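Long-range contact in uncharacterized protein (Bacillus thuringiensis serovar kurstaki, PDB 4XE8), which is a bacterial actin-like ParM protein that binds ADP and probably forms nucleotide-dependent filaments that segregate plasmid DNA: residues L237-S242 and G263-I268. The protein carries 2 engineered substitutions. Sequence-based numbering, arbitrary orientation.
Sequences LGAGTS and GTNKYI. With ADP (adenosine-5'-diphosphate), chain C.
Ala239 O accepts the backbone N-H of Asn265 and, weakly, that of Thr264. The bond from Asn265 N is the well-formed one: 2.9 Å to Ala239 O, nearly straight at 167°, and in the carbonyl plane. Thr264 N also lies 2.8 Å from Ala239 O, but its N-H is bent well away from the line to the oxygen, which marks a weak bond, and it also makes a weak bond to Gly238 O. Packing is tightest at Gly263, whose bare CA makes CA-H...O contacts with both Ala239 O, at 3.2 Å, and Gly238 O, at 3.4 Å, bringing the two backbones close together.

The side open to solvent lies at Asn265 and Gly240, both partly exposed. With chi1 at -76°, the Asn265 CG stands beside its own backbone N, which brings the amide to the Ala239 carbonyl: Ala239 O lies over the face of the amide, 3.2 Å from Asn265 CG, so ND2, 3.4 Å from the same oxygen, is badly angled to donate. OD1 reaches Ala239 CB at 3.6 Å. Thr241 turns its side chain away, onto Asn259.

The same two segments contact the nucleotide at two places, the phosphates and the ribose. Ala239 N donates a nearly straight bond to ADP O2B and a weak one to O3A, while Thr264 OG1 pairs with the ribose O3' at 2.7 Å. That hydroxyl lies between its backbone N and carbonyl carbon (chi1 58°), leaving CG2 to pack against Gly238 O. ADP is also hydrogen-bonded to Lys21, Lys23 and the backbone N of Gly372. A glycine-rich turn between two antiparallel strands, gripping phosphate oxygens through backbone N-H, corresponds to the second phosphate-binding loop of the actin-like ATPase fold, beside Thr264, which binds the ribose.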
ATOM      1  N   LEU A 237       2.921  -1.363  -9.771  1.00 18.54           N
ATOM      2  CA  LEU A 237       2.019  -0.361 -10.332  1.00 19.45           C
ATOM      3  C   LEU A 237       1.161   0.265  -9.237  1.00 20.41           C
ATOM      4  O   LEU A 237       0.264  -0.382  -8.694  1.00 23.36           O
ATOM      5  CB  LEU A 237       1.134  -0.979 -11.418  1.00 17.55           C
ATOM      6  CG  LEU A 237       1.811  -1.890 -12.448  1.00 22.43           C
ATOM      7  CD1 LEU A 237       0.829  -2.251 -13.553  1.00 22.98           C
ATOM      8  CD2 LEU A 237       3.062  -1.246 -13.030  1.00 24.69           C
ATOM      9  N   GLY A 238       1.436   1.527  -8.919  1.00 22.00           N
ATOM     10  CA  GLY A 238       0.790   2.191  -7.800  1.00 29.33           C
ATOM     11  C   GLY A 238      -0.202   3.280  -8.167  1.00 26.62           C
ATOM     12  O   GLY A 238      -0.553   3.454  -9.335  1.00 25.94           O
ATOM     13  N   ALA A 239      -0.647   4.021  -7.156  1.00 25.90           N
ATOM     14  CA  ALA A 239      -1.677   5.041  -7.325  1.00 25.69           C
ATOM     15  C   ALA A 239      -1.149   6.289  -8.025  1.00 26.63           C
ATOM     16  O   ALA A 239      -1.750   6.774  -8.983  1.00 26.26           O
ATOM     17  CB  ALA A 239      -2.272   5.410  -5.975  1.00 24.80           C
ATOM     18  N   GLY A 240      -0.029   6.813  -7.538  1.00 28.40           N
ATOM     19  CA  GLY A 240       0.565   7.998  -8.128  1.00 28.81           C
ATOM     20  C   GLY A 240       1.904   7.715  -8.780  1.00 29.24           C
ATOM     21  O   GLY A 240       2.499   8.595  -9.402  1.00 32.39           O
ATOM     22  N   THR A 241       2.383   6.483  -8.634  1.00 24.60           N
ATOM     23  CA  THR A 241       3.694   6.103  -9.150  1.00 28.20           C
ATOM     24  C   THR A 241       3.712   4.711  -9.769  1.00 30.99           C
ATOM     25  O   THR A 241       2.768   3.934  -9.621  1.00 31.85           O
ATOM     26  CB  THR A 241       4.770   6.135  -8.040  1.00 24.01           C
ATOM     27  OG1 THR A 241       4.394   5.239  -6.987  1.00 20.47           O
ATOM     28  CG2 THR A 241       4.944   7.541  -7.475  1.00 21.45           C
ATOM     29  N   SER A 242       4.803   4.409 -10.464  1.00 36.70           N
ATOM     30  CA  SER A 242       5.091   3.057 -10.928  1.00 36.51           C
ATOM     31  C   SER A 242       6.567   2.752 -10.700  1.00 36.96           C
ATOM     32  O   SER A 242       7.440   3.423 -11.252  1.00 39.04           O
ATOM     33  CB  SER A 242       4.733   2.887 -12.407  1.00 37.28           C
ATOM     34  OG  SER A 242       3.333   2.760 -12.585  1.00 36.74           O
ATOM     35  N   GLY A 263       0.789   6.547 -12.563  1.00 23.43           N
ATOM     36  CA  GLY A 263      -0.063   5.900 -11.585  1.00 21.79           C
ATOM     37  C   GLY A 263      -1.462   5.682 -12.123  1.00 25.18           C
ATOM     38  O   GLY A 263      -1.720   5.890 -13.308  1.00 33.11           O
ATOM     39  N   THR A 264      -2.367   5.263 -11.248  1.00 19.86           N
ATOM     40  CA  THR A 264      -3.754   5.030 -11.630  1.00 21.50           C
ATOM     41  C   THR A 264      -4.604   6.274 -11.421  1.00 23.79           C
ATOM     42  O   THR A 264      -5.633   6.449 -12.074  1.00 28.24           O
ATOM     43  CB  THR A 264      -4.374   3.876 -10.824  1.00 16.40           C
ATOM     44  OG1 THR A 264      -4.290   4.177  -9.426  1.00 16.70           O
ATOM     45  CG2 THR A 264      -3.639   2.577 -11.097  1.00 13.88           C
ATOM     46  N   ASN A 265      -4.163   7.131 -10.503  1.00 20.90           N
ATOM     47  CA  ASN A 265      -4.953   8.275 -10.056  1.00 25.54           C
ATOM     48  C   ASN A 265      -5.413   9.191 -11.184  1.00 25.40           C
ATOM     49  O   ASN A 265      -6.555   9.647 -11.188  1.00 25.88           O
ATOM     50  CB  ASN A 265      -4.162   9.088  -9.031  1.00 24.49           C
ATOM     51  CG  ASN A 265      -4.132   8.431  -7.664  1.00 27.30           C
ATOM     52  OD1 ASN A 265      -4.875   7.485  -7.400  1.00 26.78           O
ATOM     53  ND2 ASN A 265      -3.272   8.933  -6.785  1.00 33.78           N
ATOM     54  N   LYS A 266      -4.525   9.450 -12.137  1.00 24.05           N
ATOM     55  CA  LYS A 266      -4.855  10.307 -13.268  1.00 30.85           C
ATOM     56  C   LYS A 266      -5.956   9.690 -14.126  1.00 30.59           C
ATOM     57  O   LYS A 266      -6.820  10.396 -14.650  1.00 27.81           O
ATOM     58  CB  LYS A 266      -3.611  10.573 -14.113  1.00 38.64           C
ATOM     59  CG  LYS A 266      -3.330  12.046 -14.347  1.00 51.65           C
ATOM     60  CD  LYS A 266      -1.845  12.298 -14.558  1.00 58.39           C
ATOM     61  CE  LYS A 266      -1.060  12.041 -13.280  1.00 61.15           C
ATOM     62  NZ  LYS A 266       0.403  12.267 -13.453  1.00 64.15           N
ATOM     63  N   TYR A 267      -5.921   8.368 -14.264  1.00 24.59           N
ATOM     64  CA  TYR A 267      -6.930   7.657 -15.037  1.00 21.38           C
ATOM     65  C   TYR A 267      -8.236   7.579 -14.256  1.00 22.90           C
ATOM     66  O   TYR A 267      -9.319   7.601 -14.837  1.00 26.03           O
ATOM     67  CB  TYR A 267      -6.436   6.257 -15.408  1.00 21.62           C
ATOM     68  CG  TYR A 267      -5.201   6.271 -16.280  1.00 26.41           C
ATOM     69  CD1 TYR A 267      -3.934   6.373 -15.720  1.00 27.62           C
ATOM     70  CD2 TYR A 267      -5.301   6.194 -17.662  1.00 30.75           C
ATOM     71  CE1 TYR A 267      -2.801   6.394 -16.513  1.00 29.06           C
ATOM     72  CE2 TYR A 267      -4.175   6.212 -18.464  1.00 30.35           C
ATOM     73  CZ  TYR A 267      -2.928   6.313 -17.884  1.00 28.67           C
ATOM     74  OH  TYR A 267      -1.805   6.330 -18.679  1.00 27.68           O
ATOM     75  N   ILE A 268      -8.123   7.493 -12.935  1.00 18.55           N
ATOM     76  CA  ILE A 268      -9.287   7.520 -12.060  1.00 19.41           C
ATOM     77  C   ILE A 268      -9.936   8.901 -12.094  1.00 24.15           C
ATOM     78  O   ILE A 268     -11.161   9.020 -12.177  1.00 24.32           O
ATOM     79  CB  ILE A 268      -8.915   7.157 -10.610  1.00 20.98           C
ATOM     80  CG1 ILE A 268      -8.404   5.718 -10.534  1.00 20.03           C
ATOM     81  CG2 ILE A 268     -10.104   7.344  -9.682  1.00 20.22           C
ATOM     82  CD1 ILE A 268      -7.888   5.330  -9.168  1.00 19.90           C
TER
HETATM   83  PB  ADP C 501       0.316   2.700  -3.629  1.00 25.85           P
HETATM   84  O1B ADP C 501      -0.294   3.257  -2.366  1.00 30.23           O
HETATM   85  O2B ADP C 501       1.049   3.719  -4.477  1.00 20.72           O
HETATM   86  O3B ADP C 501       1.077   1.410  -3.445  1.00 12.40           O
HETATM   87  PA  ADP C 501      -1.507   0.783  -4.642  1.00 18.90           P
HETATM   88  O1A ADP C 501      -1.911   0.240  -3.292  1.00 19.63           O
HETATM   89  O2A ADP C 501      -0.531  -0.005  -5.486  1.00 21.54           O
HETATM   90  O3A ADP C 501      -0.961   2.295  -4.523  1.00 26.88           O
HETATM   91  O5' ADP C 501      -2.851   1.014  -5.498  1.00 25.77           O
HETATM   92  C5' ADP C 501      -2.797   1.259  -6.900  1.00 26.28           C
HETATM   93  C4' ADP C 501      -4.212   1.526  -7.394  1.00 24.55           C
HETATM   94  O4' ADP C 501      -4.926   0.294  -7.518  1.00 24.41           O
HETATM   95  C3' ADP C 501      -4.989   2.392  -6.416  1.00 23.22           C
HETATM   96  O3' ADP C 501      -5.604   3.456  -7.145  1.00 19.45           O
HETATM   97  C2' ADP C 501      -6.067   1.493  -5.848  1.00 24.12           C
HETATM   98  O2' ADP C 501      -7.288   2.209  -5.653  1.00 26.75           O
HETATM   99  C1' ADP C 501      -6.212   0.420  -6.912  1.00 20.92           C
HETATM  100  N9  ADP C 501      -6.661  -0.878  -6.353  1.00 20.86           N
HETATM  101  C8  ADP C 501      -6.174  -1.514  -5.270  1.00 19.46           C
HETATM  102  N7  ADP C 501      -6.836  -2.684  -5.054  1.00 18.57           N
HETATM  103  C5  ADP C 501      -7.770  -2.803  -6.018  1.00 21.51           C
HETATM  104  C6  ADP C 501      -8.814  -3.786  -6.389  1.00 21.30           C
HETATM  105  N6  ADP C 501      -9.007  -4.919  -5.671  1.00 23.81           N
HETATM  106  N1  ADP C 501      -9.571  -3.517  -7.475  1.00 23.06           N
HETATM  107  C2  ADP C 501      -9.403  -2.401  -8.206  1.00 19.59           C
HETATM  108  N3  ADP C 501      -8.480  -1.465  -7.927  1.00 16.44           N
HETATM  109  C4  ADP C 501      -7.652  -1.608  -6.866  1.00 23.35           C